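Local coordinates for Ice-binding protein (Colwellia, PDB 3WP9) that binds to the surface of ice crystals and inhibits their growth and recrystallization, which may protect membranes from freezing injury, at residues 2-7 with 89-94; 12-17 with 54-59; 126-131 with 163-168. All blocks are in the same frame, centred on the assembly; numbering follows the deposited sequence.

Contact 1 (2-7 with 89-94); sequences GPYAVE and AGRVPA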
ATOM      1  N   GLY A   2     -11.059  14.765  -9.598  1.00 48.94           N
ATOM      2  CA  GLY A   2     -10.932  13.320  -9.804  1.00 46.93           C
ATOM      3  C   GLY A   2     -12.040  12.551  -9.122  1.00 41.17           C
ATOM      4  O   GLY A   2     -12.991  13.139  -8.654  1.00 39.44           O
ATOM      5  N   PRO A   3     -11.899  11.225  -9.019  1.00 40.07           N
ATOM      6  CA  PRO A   3     -12.949  10.431  -8.375  1.00 37.15           C
ATOM      7  C   PRO A   3     -13.076  10.668  -6.871  1.00 32.49           C
ATOM      8  O   PRO A   3     -12.302  11.406  -6.307  1.00 34.78           O
ATOM      9  CB  PRO A   3     -12.502   8.996  -8.654  1.00 35.03           C
ATOM     10  CG  PRO A   3     -11.011   9.090  -8.701  1.00 40.70           C
ATOM     11  CD  PRO A   3     -10.661  10.449  -9.259  1.00 37.89           C
ATOM     12  N   TYR A   4     -14.095  10.092  -6.235  1.00 36.37           N
ATOM     13  CA  TYR A   4     -14.205  10.145  -4.774  1.00 33.89           C
ATOM     14  C   TYR A   4     -13.196   9.123  -4.226  1.00 29.36           C
ATOM     15  O   TYR A   4     -12.774   8.187  -4.954  1.00 29.25           O
ATOM     16  CB  TYR A   4     -15.630   9.809  -4.293  1.00 46.04           C
ATOM     17  CG  TYR A   4     -16.395   8.922  -5.268  1.00 57.26           C
ATOM     18  CD1 TYR A   4     -16.677   9.376  -6.565  1.00 66.91           C
ATOM     19  CD2 TYR A   4     -16.819   7.625  -4.915  1.00 64.77           C
ATOM     20  CE1 TYR A   4     -17.346   8.574  -7.486  1.00 73.33           C
ATOM     21  CE2 TYR A   4     -17.501   6.809  -5.832  1.00 67.05           C
ATOM     22  CZ  TYR A   4     -17.767   7.286  -7.128  1.00 74.83           C
ATOM     23  OH  TYR A   4     -18.436   6.512  -8.096  1.00 62.98           O
ATOM     24  N   ALA A   5     -12.842   9.333  -2.963  1.00 29.78           N
ATOM     25  CA  ALA A   5     -11.942   8.420  -2.241  1.00 29.76           C
ATOM     26  C   ALA A   5     -12.458   6.975  -2.327  1.00 29.62           C
ATOM     27  O   ALA A   5     -13.644   6.701  -2.514  1.00 30.63           O
ATOM     28  CB  ALA A   5     -11.774   8.830  -0.793  1.00 27.96           C
ATOM     29  N   VAL A   6     -11.529   6.042  -2.186  1.00 24.75           N
ATOM     30  CA  VAL A   6     -11.864   4.642  -1.984  1.00 23.67           C
ATOM     31  C   VAL A   6     -11.962   4.399  -0.485  1.00 25.49           C
ATOM     32  O   VAL A   6     -10.979   4.561   0.246  1.00 26.29           O
ATOM     33  CB  VAL A   6     -10.810   3.736  -2.610  1.00 21.69           C
ATOM     34  CG1 VAL A   6     -11.040   2.278  -2.192  1.00 22.47           C
ATOM     35  CG2 VAL A   6     -10.750   3.912  -4.130  1.00 21.39           C
ATOM     36  N   GLU A   7     -13.166   4.055  -0.003  1.00 24.52           N
ATOM     37  CA  GLU A   7     -13.375   3.721   1.407  1.00 23.65           C
ATOM     38  C   GLU A   7     -12.684   2.370   1.764  1.00 22.57           C
ATOM     39  O   GLU A   7     -12.867   1.387   1.080  1.00 22.37           O
ATOM     40  CB  GLU A   7     -14.867   3.651   1.776  1.00 30.41           C
ATOM     41  CG  GLU A   7     -15.571   5.012   1.683  1.00 44.25           C
ATOM     42  CD  GLU A   7     -14.818   6.179   2.358  1.00 54.18           C
ATOM     43  OE1 GLU A   7     -14.301   5.995   3.499  1.00 55.50           O
ATOM     44  OE2 GLU A   7     -14.756   7.293   1.746  1.00 57.69           O
ATOM     45  N   ALA A  89     -11.031  -0.818  -8.560  1.00 19.37           N
ATOM     46  CA  ALA A  89     -10.881  -1.397  -9.870  1.00 21.43           C
ATOM     47  C   ALA A  89     -12.056  -0.966 -10.758  1.00 24.29           C
ATOM     48  O   ALA A  89     -11.915  -0.937 -11.974  1.00 22.34           O
ATOM     49  CB  ALA A  89     -10.831  -2.907  -9.743  1.00 20.99           C
ATOM     50  N   GLY A  90     -13.196  -0.600 -10.154  1.00 24.83           N
ATOM     51  CA  GLY A  90     -14.432  -0.457 -10.965  1.00 26.88           C
ATOM     52  C   GLY A  90     -14.759   0.978 -11.305  1.00 27.34           C
ATOM     53  O   GLY A  90     -15.816   1.245 -11.922  1.00 27.98           O
ATOM     54  N   ARG A  91     -13.910   1.928 -10.913  1.00 23.44           N
ATOM     55  CA  ARG A  91     -14.274   3.332 -11.069  1.00 24.19           C
ATOM     56  C   ARG A  91     -14.242   3.708 -12.521  1.00 27.56           C
ATOM     57  O   ARG A  91     -13.446   3.168 -13.315  1.00 30.17           O
ATOM     58  CB  ARG A  91     -13.361   4.270 -10.321  1.00 25.70           C
ATOM     59  CG  ARG A  91     -13.425   4.089  -8.862  1.00 23.14           C
ATOM     60  CD  ARG A  91     -14.826   4.307  -8.315  1.00 28.05           C
ATOM     61  NE  ARG A  91     -14.731   4.272  -6.855  1.00 27.33           N
ATOM     62  CZ  ARG A  91     -14.422   5.284  -6.053  1.00 28.87           C
ATOM     63  NH1 ARG A  91     -14.157   6.517  -6.525  1.00 25.92           N
ATOM     64  NH2 ARG A  91     -14.387   5.072  -4.743  1.00 26.40           N
ATOM     65  N   VAL A  92     -15.126   4.652 -12.873  1.00 30.72           N
ATOM     66  CA  VAL A  92     -15.258   5.125 -14.254  1.00 28.69           C
ATOM     67  C   VAL A  92     -15.800   6.556 -14.250  1.00 28.88           C
ATOM     68  O   VAL A  92     -16.387   6.996 -13.257  1.00 36.28           O
ATOM     69  CB  VAL A  92     -16.184   4.223 -15.094  1.00 30.60           C
ATOM     70  CG1 VAL A  92     -15.434   2.961 -15.502  1.00 29.46           C
ATOM     71  CG2 VAL A  92     -17.457   3.922 -14.296  1.00 29.86           C
ATOM     72  N   PRO A  93     -15.553   7.298 -15.341  1.00 30.75           N
ATOM     73  CA  PRO A  93     -14.750   6.820 -16.492  1.00 28.02           C
ATOM     74  C   PRO A  93     -13.253   6.931 -16.115  1.00 27.17           C
ATOM     75  O   PRO A  93     -12.943   7.674 -15.169  1.00 30.96           O
ATOM     76  CB  PRO A  93     -15.081   7.848 -17.604  1.00 29.54           C
ATOM     77  CG  PRO A  93     -15.518   9.083 -16.845  1.00 30.11           C
ATOM     78  CD  PRO A  93     -16.124   8.653 -15.535  1.00 32.37           C
ATOM     79  N   ALA A  94     -12.386   6.238 -16.854  1.00 26.59           N
ATOM     80  CA  ALA A  94     -10.939   6.554 -16.785  1.00 25.33           C
ATOM     81  C   ALA A  94     -10.685   7.853 -17.499  1.00 28.38           C
ATOM     82  O   ALA A  94     -11.127   8.055 -18.635  1.00 29.61           O
ATOM     83  CB  ALA A  94     -10.081   5.477 -17.422  1.00 24.83           C
TER
HETATM   84  O   HOH W   1     -17.423   5.392 -11.093  1.00 30.28           O

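Contact 2 (12-17 with 54-59); sequences GTFTIL and AMYTVD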
ATOM      1  N   GLY A  12      -8.634   0.265   6.844  1.00 22.19           N
ATOM      2  CA  GLY A  12      -8.008   1.525   6.923  1.00 19.03           C
ATOM      3  C   GLY A  12      -7.352   1.791   8.267  1.00 22.10           C
ATOM      4  O   GLY A  12      -6.743   2.864   8.422  1.00 22.49           O
ATOM      5  N   THR A  13      -7.467   0.855   9.227  1.00 20.48           N
ATOM      6  CA  THR A  13      -6.805   0.948  10.524  1.00 23.67           C
ATOM      7  C   THR A  13      -5.451   0.227  10.483  1.00 22.57           C
ATOM      8  O   THR A  13      -4.658   0.307  11.424  1.00 23.12           O
ATOM      9  CB  THR A  13      -7.645   0.387  11.655  1.00 27.78           C
ATOM     10  OG1 THR A  13      -8.033  -0.934  11.340  1.00 28.14           O
ATOM     11  CG2 THR A  13      -8.920   1.197  11.836  1.00 30.29           C
ATOM     12  N   PHE A  14      -5.179  -0.429   9.349  1.00 22.37           N
ATOM     13  CA  PHE A  14      -3.870  -1.119   9.235  1.00 19.25           C
ATOM     14  C   PHE A  14      -2.906  -0.405   8.300  1.00 16.03           C
ATOM     15  O   PHE A  14      -3.294   0.127   7.225  1.00 18.51           O
ATOM     16  CB  PHE A  14      -4.088  -2.555   8.735  1.00 19.67           C
ATOM     17  CG  PHE A  14      -4.743  -3.456   9.734  1.00 21.01           C
ATOM     18  CD1 PHE A  14      -3.986  -4.226  10.639  1.00 18.76           C
ATOM     19  CD2 PHE A  14      -6.144  -3.517   9.838  1.00 19.42           C
ATOM     20  CE1 PHE A  14      -4.562  -5.058  11.573  1.00 21.51           C
ATOM     21  CE2 PHE A  14      -6.748  -4.359  10.775  1.00 21.83           C
ATOM     22  CZ  PHE A  14      -5.972  -5.142  11.644  1.00 23.26           C
ATOM     23  N   THR A  15      -1.631  -0.398   8.724  1.00 17.37           N
ATOM     24  CA  THR A  15      -0.509  -0.001   7.869  1.00 16.47           C
ATOM     25  C   THR A  15       0.021  -1.128   6.958  1.00 14.31           C
ATOM     26  O   THR A  15       0.356  -0.877   5.755  1.00 15.25           O
ATOM     27  CB  THR A  15       0.601   0.577   8.725  1.00 19.24           C
ATOM     28  OG1 THR A  15       0.074   1.753   9.404  1.00 23.16           O
ATOM     29  CG2 THR A  15       1.754   0.962   7.828  1.00 19.93           C
ATOM     30  N   ILE A  16      -0.111  -2.345   7.509  1.00 16.14           N
ATOM     31  CA  ILE A  16       0.140  -3.590   6.683  1.00 14.48           C
ATOM     32  C   ILE A  16      -0.957  -4.575   7.061  1.00 14.23           C
ATOM     33  O   ILE A  16      -1.094  -4.873   8.251  1.00 14.06           O
ATOM     34  CB  ILE A  16       1.550  -4.207   6.928  1.00 13.68           C
ATOM     35  CG1 ILE A  16       2.661  -3.177   6.705  1.00 15.63           C
ATOM     36  CG2 ILE A  16       1.749  -5.351   5.907  1.00 14.39           C
ATOM     37  CD1 ILE A  16       4.095  -3.608   7.077  1.00 15.70           C
ATOM     38  N   LEU A  17      -1.640  -5.121   6.057  1.00 13.76           N
ATOM     39  CA  LEU A  17      -2.651  -6.156   6.255  1.00 14.60           C
ATOM     40  C   LEU A  17      -2.394  -7.083   5.100  1.00 14.62           C
ATOM     41  O   LEU A  17      -2.286  -6.669   3.989  1.00 16.28           O
ATOM     42  CB  LEU A  17      -4.100  -5.586   6.151  1.00 14.66           C
ATOM     43  CG  LEU A  17      -5.178  -6.691   6.406  1.00 15.94           C
ATOM     44  CD1 LEU A  17      -5.092  -7.260   7.816  1.00 16.12           C
ATOM     45  CD2 LEU A  17      -6.531  -6.082   6.095  1.00 16.42           C
ATOM     46  N   ALA A  54      -0.301  -1.933  17.057  1.00 21.94           N
ATOM     47  CA  ALA A  54      -0.750  -3.242  17.499  1.00 25.10           C
ATOM     48  C   ALA A  54      -0.443  -4.223  16.386  1.00 21.26           C
ATOM     49  O   ALA A  54      -0.411  -3.838  15.198  1.00 24.27           O
ATOM     50  CB  ALA A  54      -2.241  -3.261  17.723  1.00 25.42           C
ATOM     51  N   MET A  55      -0.280  -5.469  16.774  1.00 23.85           N
ATOM     52  CA  MET A  55      -0.077  -6.564  15.844  1.00 19.94           C
ATOM     53  C   MET A  55      -1.174  -7.557  16.131  1.00 22.12           C
ATOM     54  O   MET A  55      -1.233  -8.065  17.277  1.00 21.52           O
ATOM     55  CB  MET A  55       1.291  -7.193  16.135  1.00 25.10           C
ATOM     56  CG  MET A  55       1.690  -8.259  15.154  1.00 23.80           C
ATOM     57  SD  MET A  55       3.251  -9.040  15.705  1.00 28.56           S
ATOM     58  CE  MET A  55       4.403  -7.728  15.444  1.00 22.95           C
ATOM     59  N   TYR A  56      -2.045  -7.826  15.131  1.00 16.59           N
ATOM     60  CA  TYR A  56      -3.148  -8.679  15.290  1.00 21.80           C
ATOM     61  C   TYR A  56      -2.973  -9.975  14.588  1.00 20.71           C
ATOM     62  O   TYR A  56      -2.624  -9.978  13.369  1.00 19.63           O
ATOM     63  CB  TYR A  56      -4.374  -7.962  14.701  1.00 22.06           C
ATOM     64  CG  TYR A  56      -4.806  -6.796  15.555  1.00 28.07           C
ATOM     65  CD1 TYR A  56      -5.430  -7.012  16.784  1.00 30.30           C
ATOM     66  CD2 TYR A  56      -4.538  -5.474  15.156  1.00 29.08           C
ATOM     67  CE1 TYR A  56      -5.798  -5.930  17.597  1.00 32.98           C
ATOM     68  CE2 TYR A  56      -4.937  -4.390  15.925  1.00 32.05           C
ATOM     69  CZ  TYR A  56      -5.522  -4.631  17.148  1.00 30.52           C
ATOM     70  OH  TYR A  56      -5.888  -3.557  17.918  1.00 40.96           O
ATOM     71  N   THR A  57      -3.328 -11.064  15.270  1.00 19.92           N
ATOM     72  CA  THR A  57      -3.367 -12.398  14.644  1.00 21.38           C
ATOM     73  C   THR A  57      -4.683 -13.126  14.815  1.00 23.26           C
ATOM     74  O   THR A  57      -5.486 -12.746  15.692  1.00 22.02           O
ATOM     75  CB  THR A  57      -2.165 -13.266  15.134  1.00 22.19           C
ATOM     76  OG1 THR A  57      -2.212 -13.370  16.559  1.00 24.15           O
ATOM     77  CG2 THR A  57      -0.815 -12.540  14.863  1.00 24.90           C
ATOM     78  N   VAL A  58      -4.909 -14.149  13.989  1.00 23.28           N
ATOM     79  CA  VAL A  58      -6.088 -14.950  14.106  1.00 22.39           C
ATOM     80  C   VAL A  58      -6.055 -15.887  15.334  1.00 24.98           C
ATOM     81  O   VAL A  58      -7.101 -16.413  15.718  1.00 26.73           O
ATOM     82  CB  VAL A  58      -6.367 -15.731  12.849  1.00 20.80           C
ATOM     83  CG1 VAL A  58      -6.391 -14.795  11.679  1.00 22.43           C
ATOM     84  CG2 VAL A  58      -5.340 -16.856  12.573  1.00 20.41           C
ATOM     85  N   ASP A  59      -4.885 -16.086  15.960  1.00 26.93           N
ATOM     86  CA  ASP A  59      -4.754 -17.144  16.953  1.00 24.24           C
ATOM     87  C   ASP A  59      -3.686 -16.698  17.911  1.00 25.25           C
ATOM     88  O   ASP A  59      -3.385 -15.473  17.994  1.00 28.27           O
ATOM     89  CB  ASP A  59      -4.459 -18.501  16.258  1.00 24.58           C
ATOM     90  CG  ASP A  59      -3.191 -18.477  15.404  1.00 26.25           C
ATOM     91  OD1 ASP A  59      -2.366 -17.555  15.521  1.00 24.51           O
ATOM     92  OD2 ASP A  59      -3.010 -19.422  14.599  1.00 25.09           O
TER

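Contact 3 (126-131 with 163-168); sequences VTFNGT and IFWQVA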
ATOM      1  N   VAL A 126       8.247  10.223 -10.134  1.00 15.60           N
ATOM      2  CA  VAL A 126       6.950  10.586 -10.702  1.00 16.71           C
ATOM      3  C   VAL A 126       6.269  11.476  -9.677  1.00 15.55           C
ATOM      4  O   VAL A 126       6.376  11.278  -8.461  1.00 16.52           O
ATOM      5  CB  VAL A 126       6.056   9.306 -10.920  1.00 16.44           C
ATOM      6  CG1 VAL A 126       5.854   8.587  -9.598  1.00 17.56           C
ATOM      7  CG2 VAL A 126       4.671   9.744 -11.453  1.00 14.56           C
ATOM      8  N   THR A 127       5.539  12.530 -10.145  1.00 16.58           N
ATOM      9  CA  THR A 127       4.903  13.450  -9.260  1.00 17.95           C
ATOM     10  C   THR A 127       3.396  13.426  -9.418  1.00 19.02           C
ATOM     11  O   THR A 127       2.884  13.250 -10.542  1.00 17.95           O
ATOM     12  CB  THR A 127       5.418  14.900  -9.488  1.00 20.91           C
ATOM     13  OG1 THR A 127       6.843  14.911  -9.373  1.00 21.76           O
ATOM     14  CG2 THR A 127       4.762  15.924  -8.555  1.00 21.19           C
ATOM     15  N   PHE A 128       2.807  13.564  -8.295  1.00 16.26           N
ATOM     16  CA  PHE A 128       1.337  13.721  -8.093  1.00 19.56           C
ATOM     17  C   PHE A 128       1.092  15.140  -7.543  1.00 20.50           C
ATOM     18  O   PHE A 128       1.439  15.422  -6.396  1.00 18.92           O
ATOM     19  CB  PHE A 128       0.794  12.694  -7.077  1.00 20.25           C
ATOM     20  CG  PHE A 128       0.760  11.251  -7.610  1.00 20.98           C
ATOM     21  CD1 PHE A 128      -0.464  10.693  -8.037  1.00 20.34           C
ATOM     22  CD2 PHE A 128       1.912  10.470  -7.678  1.00 21.45           C
ATOM     23  CE1 PHE A 128      -0.539   9.396  -8.569  1.00 19.07           C
ATOM     24  CE2 PHE A 128       1.868   9.154  -8.213  1.00 21.81           C
ATOM     25  CZ  PHE A 128       0.640   8.627  -8.692  1.00 19.56           C
ATOM     26  N   ASN A 129       0.397  15.969  -8.365  1.00 20.91           N
ATOM     27  CA  ASN A 129       0.125  17.344  -8.021  1.00 22.76           C
ATOM     28  C   ASN A 129      -1.394  17.616  -7.921  1.00 20.73           C
ATOM     29  O   ASN A 129      -2.120  17.395  -8.911  1.00 22.37           O
ATOM     30  CB  ASN A 129       0.718  18.268  -9.062  1.00 23.71           C
ATOM     31  CG  ASN A 129       0.536  19.730  -8.669  1.00 22.46           C
ATOM     32  OD1 ASN A 129       1.170  20.204  -7.749  1.00 25.08           O
ATOM     33  ND2 ASN A 129      -0.379  20.422  -9.344  1.00 29.33           N
ATOM     34  N   GLY A 130      -1.798  18.022  -6.746  1.00 21.10           N
ATOM     35  CA  GLY A 130      -3.156  18.523  -6.513  1.00 23.11           C
ATOM     36  C   GLY A 130      -3.294  18.986  -5.100  1.00 22.48           C
ATOM     37  O   GLY A 130      -2.318  19.127  -4.385  1.00 27.40           O
ATOM     38  N   THR A 131      -4.524  19.298  -4.677  1.00 26.31           N
ATOM     39  CA  THR A 131      -4.775  19.772  -3.332  1.00 29.14           C
ATOM     40  C   THR A 131      -4.980  18.599  -2.401  1.00 31.29           C
ATOM     41  O   THR A 131      -5.086  17.435  -2.870  1.00 28.83           O
ATOM     42  CB  THR A 131      -6.067  20.660  -3.310  1.00 32.80           C
ATOM     43  OG1 THR A 131      -7.219  19.812  -3.502  1.00 32.63           O
ATOM     44  CG2 THR A 131      -6.032  21.683  -4.446  1.00 33.70           C
ATOM     45  N   ILE A 163      -4.204   8.580  -2.743  1.00 18.81           N
ATOM     46  CA  ILE A 163      -3.712   8.000  -3.948  1.00 16.22           C
ATOM     47  C   ILE A 163      -3.891   6.461  -3.767  1.00 18.05           C
ATOM     48  O   ILE A 163      -3.397   5.890  -2.735  1.00 18.02           O
ATOM     49  CB  ILE A 163      -2.196   8.285  -4.092  1.00 19.71           C
ATOM     50  CG1 ILE A 163      -1.955   9.818  -4.267  1.00 19.44           C
ATOM     51  CG2 ILE A 163      -1.659   7.488  -5.246  1.00 17.40           C
ATOM     52  CD1 ILE A 163      -0.489  10.221  -4.313  1.00 23.67           C
ATOM     53  N   PHE A 164      -4.643   5.868  -4.699  1.00 16.52           N
ATOM     54  CA  PHE A 164      -5.031   4.414  -4.570  1.00 15.67           C
ATOM     55  C   PHE A 164      -4.460   3.672  -5.702  1.00 15.15           C
ATOM     56  O   PHE A 164      -4.746   3.965  -6.856  1.00 15.85           O
ATOM     57  CB  PHE A 164      -6.577   4.231  -4.430  1.00 16.50           C
ATOM     58  CG  PHE A 164      -7.169   4.989  -3.264  1.00 16.97           C
ATOM     59  CD1 PHE A 164      -7.280   4.445  -1.964  1.00 15.84           C
ATOM     60  CD2 PHE A 164      -7.589   6.316  -3.474  1.00 18.32           C
ATOM     61  CE1 PHE A 164      -7.810   5.180  -0.870  1.00 17.98           C
ATOM     62  CE2 PHE A 164      -8.079   7.049  -2.399  1.00 17.99           C
ATOM     63  CZ  PHE A 164      -8.224   6.505  -1.116  1.00 17.21           C
ATOM     64  N   TRP A 165      -3.609   2.656  -5.383  1.00 13.91           N
ATOM     65  CA  TRP A 165      -2.951   1.839  -6.408  1.00 15.34           C
ATOM     66  C   TRP A 165      -3.624   0.484  -6.346  1.00 14.49           C
ATOM     67  O   TRP A 165      -3.490  -0.255  -5.355  1.00 14.73           O
ATOM     68  CB  TRP A 165      -1.470   1.632  -6.125  1.00 14.08           C
ATOM     69  CG  TRP A 165      -0.651   2.952  -5.958  1.00 14.18           C
ATOM     70  CD1 TRP A 165      -0.458   3.649  -4.832  1.00 16.70           C
ATOM     71  CD2 TRP A 165       0.112   3.548  -6.980  1.00 12.95           C
ATOM     72  NE1 TRP A 165       0.411   4.706  -5.086  1.00 15.12           N
ATOM     73  CE2 TRP A 165       0.765   4.658  -6.403  1.00 14.73           C
ATOM     74  CE3 TRP A 165       0.323   3.258  -8.331  1.00 12.57           C
ATOM     75  CZ2 TRP A 165       1.606   5.475  -7.155  1.00 14.23           C
ATOM     76  CZ3 TRP A 165       1.144   4.023  -9.063  1.00 15.26           C
ATOM     77  CH2 TRP A 165       1.786   5.156  -8.466  1.00 14.13           C
ATOM     78  N   GLN A 166      -4.411   0.240  -7.367  1.00 14.96           N
ATOM     79  CA  GLN A 166      -5.110  -1.065  -7.506  1.00 15.31           C
ATOM     80  C   GLN A 166      -4.301  -1.900  -8.502  1.00 14.35           C
ATOM     81  O   GLN A 166      -4.230  -1.597  -9.669  1.00 14.70           O
ATOM     82  CB  GLN A 166      -6.574  -0.795  -7.983  1.00 16.28           C
ATOM     83  CG  GLN A 166      -7.321  -2.094  -8.351  1.00 18.28           C
ATOM     84  CD  GLN A 166      -7.236  -2.432  -9.828  1.00 15.65           C
ATOM     85  OE1 GLN A 166      -7.514  -1.564 -10.721  1.00 19.67           O
ATOM     86  NE2 GLN A 166      -6.910  -3.662 -10.113  1.00 19.60           N
ATOM     87  N   VAL A 167      -3.673  -2.971  -7.988  1.00 12.53           N
ATOM     88  CA  VAL A 167      -2.683  -3.716  -8.777  1.00 12.76           C
ATOM     89  C   VAL A 167      -3.163  -5.165  -8.811  1.00 12.56           C
ATOM     90  O   VAL A 167      -3.252  -5.871  -7.809  1.00 14.02           O
ATOM     91  CB  VAL A 167      -1.287  -3.630  -8.113  1.00 14.21           C
ATOM     92  CG1 VAL A 167      -0.264  -4.342  -8.979  1.00 13.47           C
ATOM     93  CG2 VAL A 167      -0.900  -2.107  -7.872  1.00 15.55           C
ATOM     94  N   ALA A 168      -3.482  -5.576 -10.016  1.00 14.05           N
ATOM     95  CA  ALA A 168      -3.984  -6.952 -10.203  1.00 15.47           C
ATOM     96  C   ALA A 168      -2.890  -8.008 -10.180  1.00 16.66           C
ATOM     97  O   ALA A 168      -3.201  -9.186  -9.919  1.00 18.24           O
ATOM     98  CB  ALA A 168      -4.822  -6.995 -11.501  1.00 15.40           C
TER

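Contact 1 (2-7 with 89-94)
R91 reaches across to the N-terminal segment and hydrogen-bonds two consecutive backbone carbonyls. Its side chain bends at chi2 (-59°) on the way. Its NH1 donates to the O of Y4 at 2.7 Å, with an N-H...O angle of 152°. Its NH2 donates to the O of A5 at 2.9 Å. The A5 oxygen lies in the guanidinium plane, although NH2 sits above the plane of that carbonyl. The Y4 oxygen is tilted a little from the guanidinium plane. The third nitrogen, NE, forms a salt bridge with D87 near the end of helix 71-89, so each nitrogen of the group has a partner. Both faces of the guanidinium meet a side chain. The Y4 ring lies nearly parallel to one face, with planes 17° apart. This is a stacked cation-pi pair, with R91 CZ 3.9 Å from the ring centroid. V6 CG2 lies over the opposite face, 3.9 Å from R91 NH2. P3 CB comes to the guanidinium edge. In this right-handed beta-helix, helix 71-89 runs along one side of the coil. R91 follows that helix and ties the N-terminal loop to its end. A methionine in place of R91 would probably leave the Y4 and A5 carbonyls and the D87 carboxylate without their mate, and the Y4 ring free to swing. The backbone of 89-94 has partners too. R91 O accepts from Q139 NE2 on strand 136-140. V92 N donates to a water at 3.0 Å, and that water makes a weak, long bond to Y4 OH.

Contact 2 (12-17 with 54-59)
The F14 and Y56 rings meet rim to rim, and this pair makes the whole contact. CE1 of F14 touches CD2 of Y56 at 3.6 Å. F14 CZ is close behind, 3.8 Å from the same Y56 CD2. The ring centroids are 5.8 Å apart and the planes stand at 74°. Neither ring lies over the face of the other, so this is not a stack. The two side chains share the same first torsion. In each, CG lies anti to the carbonyl carbon and beside the backbone N, with chi1 close to -70°. The rings are then turned a little differently, since chi2 differs by about 20°. The two residues also start differently. The CB of Y56 points toward the other segment. The CB of F14 does not, and its ring comes nearer only at the far end. The side chains cross at about a right angle. The segments lie on strands 14-18 and 55-57 of the long parallel sheet of the right-handed beta-helix. Strand 33-36 runs between these two in the sheet, so the rings meet past an intervening strand. L17 CD1 lies over one face of the F14 ring, 4.1 Å above its plane. Two torsions bring that methyl there from within the same segment: L17 CG is anti to the backbone N, and the turn at chi2 then swings CD1 over the ring. N33 of strand 33-36 packs on F14, and on helix 71-89 L74 touches both rings and A77 touches F14. Y56 is further lined by I68 of strand 67-69 and by S70.

Contact 3 (126-131 with 163-168)
F128, on strand 126-129, meets I163 and W165 of the other segment. Its CB points toward 163-168. I163 lies over one face of its ring, and W165 meets the far end. F128 CG is anti to the carbonyl carbon, chi1 -71°, and this torsion carries the ring toward I163 CD1 and the W165 indole. I163 CD1 sits over the face, offset toward the rim, 3.7 Å from F128 CG. This is a CH-pi contact, with the methyl 4.0 Å from the ring centroid. I163 CG2 adds a looser touch to F128 CE1. At the far end of the ring, F128 CZ meets W165 CZ2 at 3.6 Å. The two side chains approach from opposite directions. The F128 ring and the six-membered ring of W165 meet obliquely, planes at 72°. The indole NE1 of W165 is used elsewhere, on the backbone O of E180. The contact spans the interior of the beta-helix, from one wall to another. F128 lies between strands 108-109 and 152-155. I163 and W165 lie on strand 163-167 of the long sheet, beside strand 136-140, whose W136 meets F128 edge-to-face and whose M138 touches both F128 and W165.

Overall arrangement
Contact 3 is the buried one, its centre about 11 Å from the centre of the chain. Contacts 1 and 2 are partly buried, and their centres lie further out, about 17 and 14 Å from the centre of the chain. Contacts 2 and 3 both reach the long parallel sheet, on opposite sides of the chain's centre, and both rely on apolar, mainly aromatic packing. Contact 2 joins two strands of that sheet, whereas contact 3 links it to another wall of the coil. Contact 1 joins two loops through charge, carbonyls and a cation-pi stack. Touching side chains of contacts 1 and 2 pack on helix 71-89. Contacts 1 and 3 touch where V6 O packs on F164 CE1; contact 2 stands apart from both.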